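Local coordinates for uncharacterized protein (Thermus thermophilus HB8, PDB 6SCE), which probably acts as a DNA nuclease of Type III CRISPR defence that is switched on by cyclic oligoadenylate, at residues A[52-57]-A[64-69]. Sequence-based numbering, arbitrary orientation.
Sequences AFFRLL and YEERPL
Phe54 and Leu57 of segment 52-57, part of helix 44-59, meet Tyr64 and Glu66 of strand 64-67, with the axes of these short segments 10.4 Å apart at closest approach and running 142° from one another, as expected where a helix returns into the next strand. This is the second half of a beta-alpha-beta crossover: strand 33-38, helix 44-59, then strand 64-67, an edge strand, within this chain, of a Rossmann-like mixed sheet in the N-terminal part of the chain, consistent with a CARF domain. No hydrogen bond joins the two segments; aromatic packing carries the contact. The Phe54 and Tyr64 rings form an offset stack, centroids 4.5 Å apart and planes inclined by 19°. Tyr64 CE2 lies over one face of the phenyl ring, displaced toward its rim. Tyr64 holds CG between its backbone N and carbonyl carbon (chi1 65°), which swings the ring over Phe54 and carries the phenol end to the helix. Leu57 extends the apolar patch, its CD1 4.0 Å from Tyr64 CD1, and also touches Phe36 of the neighbouring strand and Leu21 of helix 15-28. Glu66 reaches back with an extended chain to the far end of the Phe54 ring, its carboxylate turned steeply from the ring plane; OE2 is hydrogen-bonded to Ser38 OG, while OE1 comes within 3.5 Å of Phe54 CE2. At the CB end of the Phe54 side chain, Tyr64 OH lies 3.3 Å from Phe54 CB.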
loop_
_atom_site.group_PDB
_atom_site.type_symbol
_atom_site.label_atom_id
_atom_site.label_comp_id
_atom_site.label_asym_id
_atom_site.label_seq_id
_atom_site.Cartn_x
_atom_site.Cartn_y
_atom_site.Cartn_z
ATOM N N ALA A 52 -14.635 17.472 7.667
ATOM C CA ALA A 52 -13.816 18.614 8.064
ATOM C C ALA A 52 -13.446 19.494 6.855
ATOM O O ALA A 52 -13.430 20.720 6.928
ATOM C CB ALA A 52 -12.588 18.140 8.796
ATOM N N PHE A 53 -13.185 18.863 5.722
ATOM C CA PHE A 53 -12.897 19.569 4.512
ATOM C C PHE A 53 -14.134 20.375 4.066
ATOM O O PHE A 53 -14.026 21.557 3.717
ATOM C CB PHE A 53 -12.471 18.573 3.435
ATOM C CG PHE A 53 -12.288 19.160 2.063
ATOM C CD1 PHE A 53 -11.516 20.286 1.860
ATOM C CD2 PHE A 53 -12.863 18.542 0.957
ATOM C CE1 PHE A 53 -11.348 20.818 0.591
ATOM C CE2 PHE A 53 -12.644 19.033 -0.310
ATOM C CZ PHE A 53 -11.891 20.181 -0.501
ATOM N N PHE A 54 -15.293 19.753 4.107
ATOM C CA PHE A 54 -16.526 20.436 3.734
ATOM C C PHE A 54 -16.868 21.609 4.674
ATOM O O PHE A 54 -17.320 22.649 4.214
ATOM C CB PHE A 54 -17.704 19.461 3.649
ATOM C CG PHE A 54 -17.612 18.481 2.503
ATOM C CD1 PHE A 54 -16.784 18.718 1.413
ATOM C CD2 PHE A 54 -18.377 17.313 2.511
ATOM C CE1 PHE A 54 -16.707 17.817 0.356
ATOM C CE2 PHE A 54 -18.291 16.425 1.451
ATOM C CZ PHE A 54 -17.461 16.686 0.381
ATOM N N ARG A 55 -16.547 21.461 5.945
ATOM C CA ARG A 55 -16.634 22.565 6.906
ATOM C C ARG A 55 -15.719 23.728 6.540
ATOM O O ARG A 55 -16.120 24.884 6.606
ATOM C CB ARG A 55 -16.337 22.042 8.328
ATOM C CG ARG A 55 -16.343 23.089 9.420
ATOM C CD ARG A 55 -15.880 22.486 10.743
ATOM N NE ARG A 55 -15.676 23.507 11.778
ATOM C CZ ARG A 55 -15.341 23.252 13.044
ATOM N NH1 ARG A 55 -15.191 24.257 13.896
ATOM N NH2 ARG A 55 -15.143 22.003 13.460
ATOM N N LEU A 56 -14.490 23.434 6.141
ATOM C CA LEU A 56 -13.591 24.441 5.665
ATOM C C LEU A 56 -14.131 25.120 4.408
ATOM O O LEU A 56 -14.125 26.359 4.316
ATOM C CB LEU A 56 -12.215 23.829 5.399
ATOM C CG LEU A 56 -11.153 24.697 4.768
ATOM C CD1 LEU A 56 -10.888 25.944 5.591
ATOM C CD2 LEU A 56 -9.864 23.900 4.612
ATOM N N LEU A 57 -14.622 24.343 3.441
ATOM C CA LEU A 57 -15.214 24.976 2.271
ATOM C C LEU A 57 -16.324 25.937 2.676
ATOM O O LEU A 57 -16.385 27.048 2.173
ATOM C CB LEU A 57 -15.775 23.956 1.289
ATOM C CG LEU A 57 -14.709 23.034 0.706
ATOM C CD1 LEU A 57 -15.377 22.065 -0.241
ATOM C CD2 LEU A 57 -13.641 23.833 -0.012
ATOM N N TYR A 64 -20.512 23.956 -2.536
ATOM C CA TYR A 64 -20.029 22.720 -3.148
ATOM C C TYR A 64 -21.173 21.725 -3.315
ATOM O O TYR A 64 -22.203 21.813 -2.656
ATOM C CB TYR A 64 -18.884 22.090 -2.310
ATOM C CG TYR A 64 -19.344 21.624 -0.942
ATOM C CD1 TYR A 64 -19.358 22.491 0.123
ATOM C CD2 TYR A 64 -19.820 20.333 -0.738
ATOM C CE1 TYR A 64 -19.827 22.100 1.346
ATOM C CE2 TYR A 64 -20.299 19.935 0.497
ATOM C CZ TYR A 64 -20.285 20.823 1.521
ATOM O OH TYR A 64 -20.731 20.473 2.741
ATOM N N GLU A 65 -20.953 20.755 -4.180
ATOM C CA GLU A 65 -21.838 19.613 -4.299
ATOM C C GLU A 65 -21.010 18.388 -4.616
ATOM O O GLU A 65 -19.876 18.534 -5.048
ATOM C CB GLU A 65 -22.871 19.842 -5.391
ATOM C CG GLU A 65 -22.290 20.136 -6.748
ATOM C CD GLU A 65 -23.354 20.629 -7.715
ATOM O OE1 GLU A 65 -24.237 19.817 -8.083
ATOM O OE2 GLU A 65 -23.319 21.818 -8.085
ATOM N N GLU A 66 -21.574 17.212 -4.342
ATOM C CA GLU A 66 -20.950 15.948 -4.706
ATOM C C GLU A 66 -21.768 15.300 -5.803
ATOM O O GLU A 66 -22.994 15.311 -5.746
ATOM C CB GLU A 66 -20.900 15.029 -3.504
ATOM C CG GLU A 66 -19.851 15.411 -2.486
ATOM C CD GLU A 66 -19.856 14.471 -1.297
ATOM O OE1 GLU A 66 -20.722 14.644 -0.421
ATOM O OE2 GLU A 66 -19.021 13.557 -1.229
ATOM N N ARG A 67 -21.099 14.739 -6.800
ATOM C CA ARG A 67 -21.783 14.099 -7.909
ATOM C C ARG A 67 -21.146 12.752 -8.179
ATOM O O ARG A 67 -19.957 12.579 -7.934
ATOM C CB ARG A 67 -21.670 14.945 -9.173
ATOM C CG ARG A 67 -22.507 16.219 -9.192
ATOM C CD ARG A 67 -22.305 16.948 -10.509
ATOM N NE ARG A 67 -22.800 18.315 -10.452
ATOM C CZ ARG A 67 -22.483 19.297 -11.301
ATOM N NH1 ARG A 67 -21.651 19.096 -12.322
ATOM N NH2 ARG A 67 -23.016 20.502 -11.125
ATOM N N PRO A 68 -21.924 11.801 -8.743
ATOM C CA PRO A 68 -21.333 10.537 -9.189
ATOM C C PRO A 68 -20.268 10.782 -10.244
ATOM O O PRO A 68 -20.349 11.747 -11.009
ATOM C CB PRO A 68 -22.539 9.771 -9.785
ATOM C CG PRO A 68 -23.733 10.341 -9.073
ATOM C CD PRO A 68 -23.400 11.811 -8.892
ATOM N N LEU A 69 -19.285 9.898 -10.307
ATOM C CA LEU A 69 -18.177 10.055 -11.258
ATOM C C LEU A 69 -18.603 10.224 -12.702
ATOM O O LEU A 69 -18.049 11.050 -13.442
ATOM C CB LEU A 69 -17.215 8.852 -11.133
ATOM C CG LEU A 69 -16.103 9.005 -10.095
ATOM C CD1 LEU A 69 -15.064 10.004 -10.558
ATOM C CD2 LEU A 69 -16.638 9.432 -8.749
#